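Local coordinates for protein AlyQ (Persicobacter sp. CCB-QB2, PDB 5XNR) that probably degrades alginate by beta-elimination with its lyase domain, which is joined to a carbohydrate-binding module of family 32, at residues W161-P166 against M192-P197; Y165-E170 against N180-V185; A196-N201 against P376-E381; S208-S213 against Y361-S366. All coordinates share one frame; numbering follows the deposited sequence.

Interaction 1: W161-P166 against M192-P197; sequences WKITYP and MVFRAP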
loop_
_atom_site.group_PDB
_atom_site.type_symbol
_atom_site.label_atom_id
_atom_site.label_comp_id
_atom_site.label_asym_id
_atom_site.label_seq_id
_atom_site.Cartn_x
_atom_site.Cartn_y
_atom_site.Cartn_z
ATOM N N TRP A 161 6.186 -2.695 -23.296
ATOM C CA TRP A 161 6.725 -3.747 -22.444
ATOM C C TRP A 161 6.240 -5.118 -22.935
ATOM O O TRP A 161 5.238 -5.245 -23.663
ATOM C CB TRP A 161 6.316 -3.492 -20.987
ATOM C CG TRP A 161 6.691 -2.127 -20.507
ATOM C CD1 TRP A 161 5.960 -0.975 -20.614
ATOM C CD2 TRP A 161 7.936 -1.749 -19.905
ATOM N NE1 TRP A 161 6.650 0.084 -20.092
ATOM C CE2 TRP A 161 7.864 -0.363 -19.646
ATOM C CE3 TRP A 161 9.086 -2.447 -19.552
ATOM C CZ2 TRP A 161 8.907 0.329 -19.046
ATOM C CZ3 TRP A 161 10.113 -1.763 -18.951
ATOM C CH2 TRP A 161 10.026 -0.394 -18.714
ATOM N N LYS A 162 7.002 -6.124 -22.540
ATOM C CA LYS A 162 6.591 -7.518 -22.549
ATOM C C LYS A 162 6.768 -8.056 -21.133
ATOM O O LYS A 162 7.592 -7.547 -20.389
ATOM C CB LYS A 162 7.444 -8.359 -23.501
ATOM C CG LYS A 162 8.887 -8.555 -23.052
ATOM C CD LYS A 162 9.754 -9.288 -24.047
ATOM C CE LYS A 162 10.206 -10.647 -23.574
ATOM N NZ LYS A 162 11.374 -11.092 -24.368
ATOM N N ILE A 163 6.022 -9.096 -20.797
ATOM C CA ILE A 163 6.124 -9.728 -19.493
ATOM C C ILE A 163 6.707 -11.143 -19.632
ATOM O O ILE A 163 6.517 -11.840 -20.652
ATOM C CB ILE A 163 4.755 -9.752 -18.800
ATOM C CG1 ILE A 163 4.907 -9.912 -17.291
ATOM C CG2 ILE A 163 3.838 -10.826 -19.383
ATOM C CD1 ILE A 163 3.685 -9.460 -16.514
ATOM N N THR A 164 7.449 -11.529 -18.587
ATOM C CA THR A 164 7.920 -12.876 -18.401
ATOM C C THR A 164 7.315 -13.410 -17.103
ATOM O O THR A 164 7.400 -12.784 -16.067
ATOM C CB THR A 164 9.453 -12.948 -18.400
ATOM O OG1 THR A 164 9.944 -12.506 -19.668
ATOM C CG2 THR A 164 9.971 -14.349 -18.160
ATOM N N TYR A 165 6.695 -14.576 -17.182
ATOM C CA TYR A 165 5.951 -15.115 -16.067
ATOM C C TYR A 165 6.835 -16.155 -15.368
ATOM O O TYR A 165 7.820 -16.609 -15.933
ATOM C CB TYR A 165 4.620 -15.722 -16.548
ATOM C CG TYR A 165 3.570 -14.754 -17.046
ATOM C CD1 TYR A 165 2.925 -13.887 -16.172
ATOM C CD2 TYR A 165 3.219 -14.700 -18.389
ATOM C CE1 TYR A 165 1.965 -12.988 -16.614
ATOM C CE2 TYR A 165 2.245 -13.822 -18.849
ATOM C CZ TYR A 165 1.632 -12.947 -17.961
ATOM O OH TYR A 165 0.681 -12.067 -18.396
ATOM N N PRO A 166 6.452 -16.561 -14.157
ATOM C CA PRO A 166 7.097 -17.620 -13.388
ATOM C C PRO A 166 7.034 -19.020 -14.006
ATOM O O PRO A 166 7.837 -19.852 -13.644
ATOM C CB PRO A 166 6.306 -17.655 -12.078
ATOM C CG PRO A 166 5.896 -16.214 -11.893
ATOM C CD PRO A 166 5.491 -15.843 -13.303
ATOM N N MET A 192 -0.904 -2.611 -10.317
ATOM C CA MET A 192 -0.744 -3.959 -10.884
ATOM C C MET A 192 0.173 -4.751 -9.958
ATOM O O MET A 192 1.085 -4.186 -9.341
ATOM C CB MET A 192 -0.156 -3.978 -12.297
ATOM C CG MET A 192 0.621 -2.738 -12.681
ATOM S SD MET A 192 1.388 -2.870 -14.323
ATOM C CE MET A 192 2.599 -1.565 -14.120
ATOM N N VAL A 193 -0.114 -6.048 -9.867
ATOM C CA VAL A 193 0.534 -6.898 -8.908
ATOM C C VAL A 193 1.299 -7.969 -9.680
ATOM O O VAL A 193 0.734 -8.676 -10.488
ATOM C CB VAL A 193 -0.479 -7.543 -7.953
ATOM C CG1 VAL A 193 0.221 -8.275 -6.837
ATOM C CG2 VAL A 193 -1.455 -6.528 -7.395
ATOM N N PHE A 194 2.584 -8.048 -9.394
ATOM C CA PHE A 194 3.437 -9.041 -9.924
ATOM C C PHE A 194 3.734 -10.076 -8.828
ATOM O O PHE A 194 4.540 -9.815 -7.933
ATOM C CB PHE A 194 4.725 -8.370 -10.400
ATOM C CG PHE A 194 4.571 -7.340 -11.488
ATOM C CD1 PHE A 194 4.303 -6.020 -11.181
ATOM C CD2 PHE A 194 4.738 -7.685 -12.818
ATOM C CE1 PHE A 194 4.205 -5.063 -12.183
ATOM C CE2 PHE A 194 4.632 -6.731 -13.821
ATOM C CZ PHE A 194 4.370 -5.418 -13.502
ATOM N N ARG A 195 3.104 -11.251 -8.931
ATOM C CA ARG A 195 3.213 -12.322 -7.950
ATOM C C ARG A 195 4.034 -13.491 -8.515
ATOM O O ARG A 195 3.703 -14.047 -9.554
ATOM C CB ARG A 195 1.831 -12.862 -7.562
ATOM C CG ARG A 195 1.924 -14.022 -6.578
ATOM C CD ARG A 195 0.705 -14.362 -5.742
ATOM N NE ARG A 195 0.181 -13.269 -4.940
ATOM C CZ ARG A 195 -0.874 -13.393 -4.147
ATOM N NH1 ARG A 195 -1.278 -14.594 -3.767
ATOM N NH2 ARG A 195 -1.532 -12.324 -3.755
ATOM N N ALA A 196 5.049 -13.897 -7.769
ATOM C CA ALA A 196 5.993 -14.936 -8.175
ATOM C C ALA A 196 6.027 -16.023 -7.093
ATOM O O ALA A 196 6.851 -15.955 -6.188
ATOM C CB ALA A 196 7.369 -14.333 -8.394
ATOM N N PRO A 197 5.135 -17.021 -7.188
ATOM C CA PRO A 197 5.156 -18.102 -6.222
ATOM C C PRO A 197 6.298 -19.077 -6.527
ATOM O O PRO A 197 6.808 -19.152 -7.652
ATOM C CB PRO A 197 3.797 -18.794 -6.346
ATOM C CG PRO A 197 3.415 -18.584 -7.792
ATOM C CD PRO A 197 4.210 -17.379 -8.268
#
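The torsions of Ile163 and Phe194 aim the two side chains at each other. With CG1 turned away from its backbone N (chi1 -159°) and chi2 extended as well, Ile163 carries CD1 out to the Phe194 ring. Phe194 has CG opposite its carbonyl carbon (chi1 -61°). CD1 of Ile163 meets CE2 of Phe194 at 3.9 Å, oblique to the ring. Further along, the ring of Pro166 does the touching. Its CG lies 3.9 Å from CA of Ala196 and 4.2 Å from CB of the same residue. Pro166 CG also comes to 4.2 Å from CD of Pro197. The contact is packing between the two sheets of the lyase domain, a concanavalin-like beta sandwich. Strand 161-164 belongs to one sheet and strand 192-197 to the other. The two run nearly the same way, 16° apart over their touching parts. Trp183 packs on both Ile163 and Phe194. Tyr182 lies against Pro197. Arg195 sends its guanidinium away from this interface to a salt bridge with Glu381.

Interaction 2: Y165-E170 against N180-V185; sequences YPDGSE and NEYWFV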
loop_
_atom_site.group_PDB
_atom_site.type_symbol
_atom_site.label_atom_id
_atom_site.label_comp_id
_atom_site.label_asym_id
_atom_site.label_seq_id
_atom_site.Cartn_x
_atom_site.Cartn_y
_atom_site.Cartn_z
ATOM N N TYR A 165 6.695 -14.576 -17.182
ATOM C CA TYR A 165 5.951 -15.115 -16.067
ATOM C C TYR A 165 6.835 -16.155 -15.368
ATOM O O TYR A 165 7.820 -16.609 -15.933
ATOM C CB TYR A 165 4.620 -15.722 -16.548
ATOM C CG TYR A 165 3.570 -14.754 -17.046
ATOM C CD1 TYR A 165 2.925 -13.887 -16.172
ATOM C CD2 TYR A 165 3.219 -14.700 -18.389
ATOM C CE1 TYR A 165 1.965 -12.988 -16.614
ATOM C CE2 TYR A 165 2.245 -13.822 -18.849
ATOM C CZ TYR A 165 1.632 -12.947 -17.961
ATOM O OH TYR A 165 0.681 -12.067 -18.396
ATOM N N PRO A 166 6.452 -16.561 -14.157
ATOM C CA PRO A 166 7.097 -17.620 -13.388
ATOM C C PRO A 166 7.034 -19.020 -14.006
ATOM O O PRO A 166 7.837 -19.852 -13.644
ATOM C CB PRO A 166 6.306 -17.655 -12.078
ATOM C CG PRO A 166 5.896 -16.214 -11.893
ATOM C CD PRO A 166 5.491 -15.843 -13.303
ATOM N N ASP A 167 6.061 -19.264 -14.875
ATOM C CA ASP A 167 5.881 -20.538 -15.558
ATOM C C ASP A 167 6.780 -20.595 -16.808
ATOM O O ASP A 167 6.750 -21.573 -17.548
ATOM C CB ASP A 167 4.400 -20.781 -15.883
ATOM C CG ASP A 167 3.830 -19.960 -17.039
ATOM O OD1 ASP A 167 4.610 -19.233 -17.713
ATOM O OD2 ASP A 167 2.600 -20.072 -17.273
ATOM N N GLY A 168 7.593 -19.570 -17.036
ATOM C CA GLY A 168 8.567 -19.598 -18.115
ATOM C C GLY A 168 8.026 -19.003 -19.400
ATOM O O GLY A 168 8.811 -18.745 -20.303
ATOM N N SER A 169 6.703 -18.775 -19.472
ATOM C CA SER A 169 6.035 -18.186 -20.663
ATOM C C SER A 169 6.275 -16.679 -20.703
ATOM O O SER A 169 6.699 -16.085 -19.739
ATOM C CB SER A 169 4.536 -18.482 -20.693
ATOM O OG SER A 169 3.852 -17.861 -19.609
ATOM N N GLU A 170 5.914 -16.101 -21.827
ATOM C CA GLU A 170 6.118 -14.700 -22.144
ATOM C C GLU A 170 4.869 -14.144 -22.823
ATOM O O GLU A 170 4.187 -14.879 -23.540
ATOM C CB GLU A 170 7.162 -14.534 -23.248
ATOM C CG GLU A 170 8.582 -14.319 -22.789
ATOM C CD GLU A 170 9.523 -14.299 -23.978
ATOM O OE1 GLU A 170 9.047 -14.107 -25.129
ATOM O OE2 GLU A 170 10.717 -14.501 -23.755
ATOM N N ASN A 180 -4.358 -12.313 -14.463
ATOM C CA ASN A 180 -3.979 -13.720 -14.194
ATOM C C ASN A 180 -3.339 -13.833 -12.790
ATOM O O ASN A 180 -3.232 -12.840 -12.043
ATOM C CB ASN A 180 -3.153 -14.286 -15.361
ATOM C CG ASN A 180 -1.798 -13.636 -15.547
ATOM O OD1 ASN A 180 -0.948 -13.708 -14.666
ATOM N ND2 ASN A 180 -1.573 -13.039 -16.706
ATOM N N GLU A 181 -2.909 -15.040 -12.412
ATOM C CA GLU A 181 -2.448 -15.300 -11.036
ATOM C C GLU A 181 -1.064 -14.688 -10.808
ATOM O O GLU A 181 -0.636 -14.608 -9.688
ATOM C CB GLU A 181 -2.353 -16.799 -10.737
ATOM C CG GLU A 181 -1.198 -17.484 -11.470
ATOM C CD GLU A 181 -1.004 -18.971 -11.214
ATOM O OE1 GLU A 181 -0.922 -19.335 -10.025
ATOM O OE2 GLU A 181 -0.886 -19.756 -12.221
ATOM N N TYR A 182 -0.375 -14.313 -11.869
ATOM C CA TYR A 182 0.969 -13.732 -11.790
ATOM C C TYR A 182 0.937 -12.197 -11.967
ATOM O O TYR A 182 1.815 -11.490 -11.446
ATOM C CB TYR A 182 1.856 -14.373 -12.857
ATOM C CG TYR A 182 1.997 -15.875 -12.784
ATOM C CD1 TYR A 182 2.350 -16.502 -11.604
ATOM C CD2 TYR A 182 1.854 -16.661 -13.912
ATOM C CE1 TYR A 182 2.508 -17.875 -11.527
ATOM C CE2 TYR A 182 2.023 -18.039 -13.864
ATOM C CZ TYR A 182 2.356 -18.651 -12.664
ATOM O OH TYR A 182 2.528 -20.005 -12.592
ATOM N N TRP A 183 -0.062 -11.677 -12.686
ATOM C CA TRP A 183 -0.160 -10.254 -13.050
ATOM C C TRP A 183 -1.632 -9.840 -13.028
ATOM O O TRP A 183 -2.369 -10.211 -13.954
ATOM C CB TRP A 183 0.420 -10.050 -14.453
ATOM C CG TRP A 183 0.597 -8.632 -14.905
ATOM C CD1 TRP A 183 1.133 -7.591 -14.199
ATOM C CD2 TRP A 183 0.345 -8.125 -16.222
ATOM N NE1 TRP A 183 1.205 -6.468 -14.979
ATOM C CE2 TRP A 183 0.732 -6.769 -16.227
ATOM C CE3 TRP A 183 -0.179 -8.683 -17.394
ATOM C CZ2 TRP A 183 0.592 -5.960 -17.355
ATOM C CZ3 TRP A 183 -0.323 -7.880 -18.509
ATOM C CH2 TRP A 183 0.074 -6.542 -18.490
ATOM N N PHE A 184 -2.044 -9.084 -12.013
ATOM C CA PHE A 184 -3.436 -8.696 -11.873
ATOM C C PHE A 184 -3.565 -7.354 -11.165
ATOM O O PHE A 184 -2.671 -6.923 -10.491
ATOM C CB PHE A 184 -4.204 -9.738 -11.056
ATOM C CG PHE A 184 -3.555 -10.102 -9.747
ATOM C CD1 PHE A 184 -2.518 -11.017 -9.706
ATOM C CD2 PHE A 184 -3.965 -9.508 -8.565
ATOM C CE1 PHE A 184 -1.918 -11.365 -8.505
ATOM C CE2 PHE A 184 -3.368 -9.852 -7.356
ATOM C CZ PHE A 184 -2.346 -10.785 -7.329
ATOM N N VAL A 185 -4.740 -6.759 -11.295
ATOM C CA VAL A 185 -5.066 -5.487 -10.651
ATOM C C VAL A 185 -5.435 -5.737 -9.183
ATOM O O VAL A 185 -6.187 -6.648 -8.868
ATOM C CB VAL A 185 -6.195 -4.758 -11.408
ATOM C CG1 VAL A 185 -6.631 -3.490 -10.683
ATOM C CG2 VAL A 185 -5.799 -4.441 -12.849
#
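CD of Pro166 makes a CH-pi contact over one face of the Tyr182 ring, 3.6 Å from its centroid and 17° off the ring normal. CG of Glu181 covers the opposite face, so the phenol is held between a proline and its own neighbour in sequence. Tyr165 packs beside it, with CD1 3.5 Å from CB of Tyr182. The two tyrosine planes meet obliquely, 37° apart. CB of Trp183 lies at the edge of the Tyr165 ring, near its plane. Residues 165-168 form a type I beta turn after strand 161-164 of one sheet, and this turn packs against the lead-in to strand 183-185, an outermost strand of the other. At the polar edge, Asn180 ND2 donates to Tyr165 OH at 3.0 Å, with OH close to the amide plane. The same amide closes an Asx turn: OD1 accepts from Tyr182 N at 2.9 Å, in the carbonyl plane. Trp183 N also reaches Asn180 OD1, from above that plane. With an alanine in place of Asn180, Tyr165 OH would probably lose this donor, and the turn before Trp183 would be less firmly held. On the other segment, Asp167 OD1 accepts from Ser169 N at 2.8 Å in a second Asx turn.

Interaction 3: A196-N201 against P376-E381; sequences APIRSN and PNNYGE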
loop_
_atom_site.group_PDB
_atom_site.type_symbol
_atom_site.label_atom_id
_atom_site.label_comp_id
_atom_site.label_asym_id
_atom_site.label_seq_id
_atom_site.Cartn_x
_atom_site.Cartn_y
_atom_site.Cartn_z
ATOM N N ALA A 196 5.049 -13.897 -7.769
ATOM C CA ALA A 196 5.993 -14.936 -8.175
ATOM C C ALA A 196 6.027 -16.023 -7.093
ATOM O O ALA A 196 6.851 -15.955 -6.188
ATOM C CB ALA A 196 7.369 -14.333 -8.394
ATOM N N PRO A 197 5.135 -17.021 -7.188
ATOM C CA PRO A 197 5.156 -18.102 -6.222
ATOM C C PRO A 197 6.298 -19.077 -6.527
ATOM O O PRO A 197 6.808 -19.152 -7.652
ATOM C CB PRO A 197 3.797 -18.794 -6.346
ATOM C CG PRO A 197 3.415 -18.584 -7.792
ATOM C CD PRO A 197 4.210 -17.379 -8.268
ATOM N N ILE A 198 6.687 -19.770 -5.473
ATOM C CA ILE A 198 7.733 -20.733 -5.519
ATOM C C ILE A 198 7.082 -22.116 -5.557
ATOM O O ILE A 198 6.388 -22.494 -4.617
ATOM C CB ILE A 198 8.661 -20.570 -4.302
ATOM C CG1 ILE A 198 9.164 -19.126 -4.154
ATOM C CG2 ILE A 198 9.798 -21.580 -4.384
ATOM C CD1 ILE A 198 9.896 -18.592 -5.371
ATOM N N ARG A 199 7.304 -22.830 -6.657
ATOM C CA ARG A 199 6.734 -24.153 -6.873
ATOM C C ARG A 199 7.781 -25.020 -7.584
ATOM O O ARG A 199 8.686 -24.501 -8.247
ATOM C CB ARG A 199 5.458 -24.077 -7.724
ATOM C CG ARG A 199 4.335 -23.207 -7.168
ATOM C CD ARG A 199 3.258 -22.941 -8.219
ATOM N NE ARG A 199 2.180 -22.061 -7.757
ATOM C CZ ARG A 199 1.324 -21.414 -8.554
ATOM N NH1 ARG A 199 1.411 -21.539 -9.868
ATOM N NH2 ARG A 199 0.369 -20.663 -8.030
ATOM N N SER A 200 7.652 -26.339 -7.454
ATOM C CA SER A 200 8.489 -27.264 -8.239
ATOM C C SER A 200 7.913 -27.392 -9.654
ATOM O O SER A 200 6.719 -27.297 -9.841
ATOM C CB SER A 200 8.609 -28.614 -7.573
ATOM O OG SER A 200 7.335 -29.229 -7.484
ATOM N N ASN A 201 8.789 -27.595 -10.628
ATOM C CA ASN A 201 8.410 -27.858 -12.015
ATOM C C ASN A 201 7.226 -26.955 -12.398
ATOM O O ASN A 201 6.089 -27.427 -12.508
ATOM C CB ASN A 201 8.114 -29.354 -12.224
ATOM C CG ASN A 201 9.237 -30.280 -11.785
ATOM O OD1 ASN A 201 10.291 -30.347 -12.424
ATOM N ND2 ASN A 201 9.014 -31.011 -10.702
ATOM N N PRO A 376 1.249 -21.825 0.142
ATOM C CA PRO A 376 0.409 -20.680 -0.222
ATOM C C PRO A 376 1.116 -19.326 -0.100
ATOM O O PRO A 376 0.998 -18.542 -1.013
ATOM C CB PRO A 376 -0.772 -20.724 0.759
ATOM C CG PRO A 376 -1.022 -22.196 0.896
ATOM C CD PRO A 376 0.363 -22.810 0.805
ATOM N N ASN A 377 1.845 -19.090 0.992
ATOM C CA ASN A 377 2.460 -17.781 1.259
ATOM C C ASN A 377 3.911 -17.751 0.791
ATOM O O ASN A 377 4.604 -16.773 1.045
ATOM C CB ASN A 377 2.392 -17.410 2.738
ATOM C CG ASN A 377 0.962 -17.180 3.154
ATOM O OD1 ASN A 377 0.074 -17.084 2.306
ATOM N ND2 ASN A 377 0.728 -17.103 4.451
ATOM N N ASN A 378 4.351 -18.787 0.091
ATOM C CA ASN A 378 5.724 -18.801 -0.349
ATOM C C ASN A 378 5.809 -18.190 -1.745
ATOM O O ASN A 378 5.925 -18.923 -2.746
ATOM C CB ASN A 378 6.329 -20.197 -0.337
ATOM C CG ASN A 378 7.822 -20.145 -0.129
ATOM O OD1 ASN A 378 8.460 -19.151 -0.461
ATOM N ND2 ASN A 378 8.378 -21.202 0.438
ATOM N N TYR A 379 5.764 -16.855 -1.776
ATOM C CA TYR A 379 5.855 -16.113 -3.030
ATOM C C TYR A 379 6.494 -14.750 -2.774
ATOM O O TYR A 379 6.411 -14.226 -1.653
ATOM C CB TYR A 379 4.468 -15.938 -3.665
ATOM C CG TYR A 379 3.446 -15.166 -2.860
ATOM C CD1 TYR A 379 3.402 -13.786 -2.869
ATOM C CD2 TYR A 379 2.493 -15.822 -2.108
ATOM C CE1 TYR A 379 2.447 -13.077 -2.158
ATOM C CE2 TYR A 379 1.535 -15.136 -1.382
ATOM C CZ TYR A 379 1.506 -13.758 -1.411
ATOM O OH TYR A 379 0.567 -13.089 -0.688
ATOM N N GLY A 380 7.110 -14.187 -3.815
ATOM C CA GLY A 380 7.498 -12.779 -3.789
ATOM C C GLY A 380 6.428 -11.937 -4.449
ATOM O O GLY A 380 5.756 -12.407 -5.351
ATOM N N GLU A 381 6.250 -10.704 -4.006
ATOM C CA GLU A 381 5.222 -9.874 -4.603
ATOM C C GLU A 381 5.597 -8.383 -4.546
ATOM O O GLU A 381 6.135 -7.885 -3.569
ATOM C CB GLU A 381 3.899 -10.102 -3.877
ATOM C CG GLU A 381 2.737 -9.322 -4.472
ATOM C CD GLU A 381 1.438 -9.508 -3.718
ATOM O OE1 GLU A 381 0.688 -10.456 -4.051
ATOM O OE2 GLU A 381 1.204 -8.735 -2.780
#
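Ala196 and Gly380 form an antiparallel hydrogen-bonded pair, and Pro197 and Tyr379 the non-hydrogen-bonded pair beside it. These bridges join strand 192-197 to strand 379-392 within one antiparallel sheet of the lyase beta sandwich. Ala196 N gives a bond of 2.9 Å to Gly380 O. In return, Gly380 N reaches Ala196 O at 3.0 Å. The pairing runs on past the strand end, where Ile198 N bonds to Asn378 O at 3.0 Å. Asn378 is the centre of an inverse gamma turn, which leads the chain into strand 379-392. Pro197 and Tyr379 lie close, with CA of Pro197 3.4 Å from CB of Tyr379. With CG between its backbone N and carbonyl carbon (chi1 61°), the tyrosine ring leads away from Pro197 and makes a cation-pi contact with Arg195. Ala196 points to the other face of the sheet, where it packs on Val211 and Thr362. The amide of Asn378 is buried and held by outside partners: ND2 donates to Tyr372 O and Glu369 OE1, and OD1 accepts from Ile247 N. The side chains of Ile198 and Asn378 cross obliquely, and that same OD1 lies 3.8 Å from CG1 of Ile198.

Interaction 4: S208-S213 against Y361-S366; sequences SSYVRS and YTQSNS. With PO4 (phosphate ion), chain E.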
loop_
_atom_site.group_PDB
_atom_site.type_symbol
_atom_site.label_atom_id
_atom_site.label_comp_id
_atom_site.label_asym_id
_atom_site.label_seq_id
_atom_site.Cartn_x
_atom_site.Cartn_y
_atom_site.Cartn_z
ATOM N N SER A 208 16.126 -24.734 -10.550
ATOM C CA SER A 208 17.308 -24.028 -9.994
ATOM C C SER A 208 17.330 -22.541 -10.413
ATOM O O SER A 208 18.020 -21.729 -9.764
ATOM C CB SER A 208 18.567 -24.740 -10.408
ATOM O OG SER A 208 18.607 -24.864 -11.819
ATOM N N SER A 209 16.594 -22.195 -11.488
ATOM C CA SER A 209 16.381 -20.795 -11.940
ATOM C C SER A 209 15.576 -20.028 -10.894
ATOM O O SER A 209 14.678 -20.604 -10.257
ATOM C CB SER A 209 15.635 -20.721 -13.251
ATOM O OG SER A 209 16.374 -21.282 -14.320
ATOM N N TYR A 210 15.853 -18.732 -10.775
ATOM C CA TYR A 210 14.981 -17.854 -9.978
ATOM C C TYR A 210 13.757 -17.491 -10.824
ATOM O O TYR A 210 13.678 -17.808 -12.015
ATOM C CB TYR A 210 15.729 -16.632 -9.434
ATOM C CG TYR A 210 16.834 -16.954 -8.459
ATOM C CD1 TYR A 210 16.672 -17.896 -7.460
ATOM C CD2 TYR A 210 18.059 -16.307 -8.539
ATOM C CE1 TYR A 210 17.699 -18.194 -6.573
ATOM C CE2 TYR A 210 19.099 -16.602 -7.672
ATOM C CZ TYR A 210 18.922 -17.550 -6.682
ATOM O OH TYR A 210 19.952 -17.837 -5.833
ATOM N N VAL A 211 12.794 -16.857 -10.170
ATOM C CA VAL A 211 11.432 -16.855 -10.625
ATOM C C VAL A 211 11.012 -15.399 -10.809
ATOM O O VAL A 211 11.147 -14.630 -9.857
ATOM C CB VAL A 211 10.543 -17.584 -9.595
ATOM C CG1 VAL A 211 9.104 -17.700 -10.048
ATOM C CG2 VAL A 211 11.070 -18.967 -9.258
ATOM N N ARG A 212 10.497 -15.027 -11.986
ATOM C CA ARG A 212 10.093 -13.641 -12.194
ATOM C C ARG A 212 8.643 -13.533 -12.675
ATOM O O ARG A 212 8.166 -14.315 -13.458
ATOM C CB ARG A 212 11.031 -12.949 -13.186
ATOM C CG ARG A 212 10.903 -13.392 -14.636
ATOM C CD ARG A 212 12.228 -13.883 -15.219
ATOM N NE ARG A 212 13.286 -12.881 -15.266
ATOM C CZ ARG A 212 14.594 -13.142 -15.184
ATOM N NH1 ARG A 212 15.047 -14.375 -15.322
ATOM N NH2 ARG A 212 15.443 -12.167 -14.922
ATOM N N SER A 213 7.970 -12.506 -12.194
ATOM C CA SER A 213 6.888 -11.916 -12.944
ATOM C C SER A 213 7.225 -10.443 -13.200
ATOM O O SER A 213 7.046 -9.628 -12.319
ATOM C CB SER A 213 5.579 -12.072 -12.230
ATOM O OG SER A 213 4.528 -11.508 -13.000
ATOM N N TYR A 361 11.353 -9.829 -9.670
ATOM C CA TYR A 361 12.262 -10.975 -9.912
ATOM C C TYR A 361 12.652 -11.605 -8.569
ATOM O O TYR A 361 13.553 -11.106 -7.910
ATOM C CB TYR A 361 13.499 -10.503 -10.680
ATOM C CG TYR A 361 14.506 -11.555 -11.092
ATOM C CD1 TYR A 361 14.167 -12.888 -11.273
ATOM C CD2 TYR A 361 15.810 -11.183 -11.399
ATOM C CE1 TYR A 361 15.106 -13.822 -11.700
ATOM C CE2 TYR A 361 16.753 -12.101 -11.839
ATOM C CZ TYR A 361 16.408 -13.431 -11.986
ATOM O OH TYR A 361 17.361 -14.326 -12.388
ATOM N N THR A 362 11.984 -12.682 -8.164
ATOM C CA THR A 362 12.164 -13.221 -6.818
ATOM C C THR A 362 13.420 -14.094 -6.822
ATOM O O THR A 362 13.533 -15.029 -7.641
ATOM C CB THR A 362 10.909 -13.963 -6.353
ATOM O OG1 THR A 362 9.858 -13.000 -6.298
ATOM C CG2 THR A 362 11.061 -14.636 -5.004
ATOM N N GLN A 363 14.358 -13.813 -5.918
ATOM C CA GLN A 363 15.600 -14.573 -5.904
ATOM C C GLN A 363 15.447 -15.835 -5.034
ATOM O O GLN A 363 16.240 -16.051 -4.119
ATOM C CB GLN A 363 16.745 -13.692 -5.402
ATOM C CG GLN A 363 16.907 -12.387 -6.172
ATOM C CD GLN A 363 17.246 -12.608 -7.622
ATOM O OE1 GLN A 363 18.387 -12.921 -7.975
ATOM N NE2 GLN A 363 16.247 -12.426 -8.474
ATOM N N SER A 364 14.439 -16.679 -5.294
ATOM C CA SER A 364 14.367 -17.993 -4.631
ATOM C C SER A 364 13.785 -19.030 -5.594
ATOM O O SER A 364 13.408 -18.690 -6.716
ATOM C CB SER A 364 13.596 -17.940 -3.336
ATOM O OG SER A 364 13.840 -19.122 -2.580
ATOM N N ASN A 365 13.734 -20.284 -5.154
ATOM C CA ASN A 365 13.237 -21.374 -6.006
ATOM C C ASN A 365 12.940 -22.602 -5.131
ATOM O O ASN A 365 13.033 -22.524 -3.904
ATOM C CB ASN A 365 14.208 -21.646 -7.164
ATOM C CG ASN A 365 15.604 -22.034 -6.713
ATOM O OD1 ASN A 365 15.759 -22.624 -5.647
ATOM N ND2 ASN A 365 16.616 -21.728 -7.517
ATOM N N SER A 366 12.559 -23.721 -5.751
ATOM C CA SER A 366 12.149 -24.950 -5.005
ATOM C C SER A 366 13.343 -25.583 -4.269
ATOM O O SER A 366 13.159 -26.250 -3.229
ATOM C CB SER A 366 11.466 -25.964 -5.914
ATOM O OG SER A 366 12.167 -26.114 -7.139
HETATM P P PO4 E . 22.330 -15.335 -4.860
HETATM O O1 PO4 E . 20.996 -14.694 -4.578
HETATM O O2 PO4 E . 22.769 -16.077 -3.605
HETATM O O3 PO4 E . 22.229 -16.296 -6.052
HETATM O O4 PO4 E . 23.356 -14.286 -5.238
#
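Thr362 N donates to Val211 O at 2.7 Å, and Val211 N returns a bond to Thr362 O at 3.2 Å. This antiparallel hydrogen-bonded pair joins strands 211-217 and 360-362 in a sheet of the lyase beta sandwich. In the next pair, the Arg212 guanidinium lies flat on the Tyr361 ring, planes 21° apart. It is a cation-pi stack, with CZ of Arg212 3.8 Å from the ring centroid. The arginine chain bends at chi2 and chi3 to lie over the ring, and Glu214 holds its NE in a salt bridge. NE2 of Gln363 covers the opposite ring face while donating to Tyr361 O. Tyr210 lays one ring face on the Gln363 backbone, with CD1 3.4 Å from the carbonyl carbon. Its OH donates to phosphate O3 at 2.8 Å. A leucine in place of Tyr210 has no hydroxyl, and would probably leave phosphate O3 without this donor and the Gln363 backbone less covered. Lys249 and Arg272 also bind the phosphate, probably a crystallisation component. With a lysine, an arginine and a tyrosine hydroxyl around it, the spot appears suited to an anion.

All four contacts lie in the lyase domain. From the N-terminal side, strand 161-164 and the turn after it open interactions 1 and 2, which share Tyr165 and Pro166. Interaction 2 closes first, at 180-185, and lies inside the loop that interaction 1 closes at 192-197. Both bring the two sheets of the sandwich together. Interaction 3 starts where interaction 1 ends, sharing Ala196 and Pro197, and closes a long loop at 376-381. Interaction 4, between 208-213 and 361-366, is nested inside that loop. Interaction 3 pairs strands of one sheet and interaction 4 pairs strands of the other. Pro166 packs on Val211, which joins interactions 1 and 2 to interaction 4, and Ile198 meets Asn365 between interactions 3 and 4.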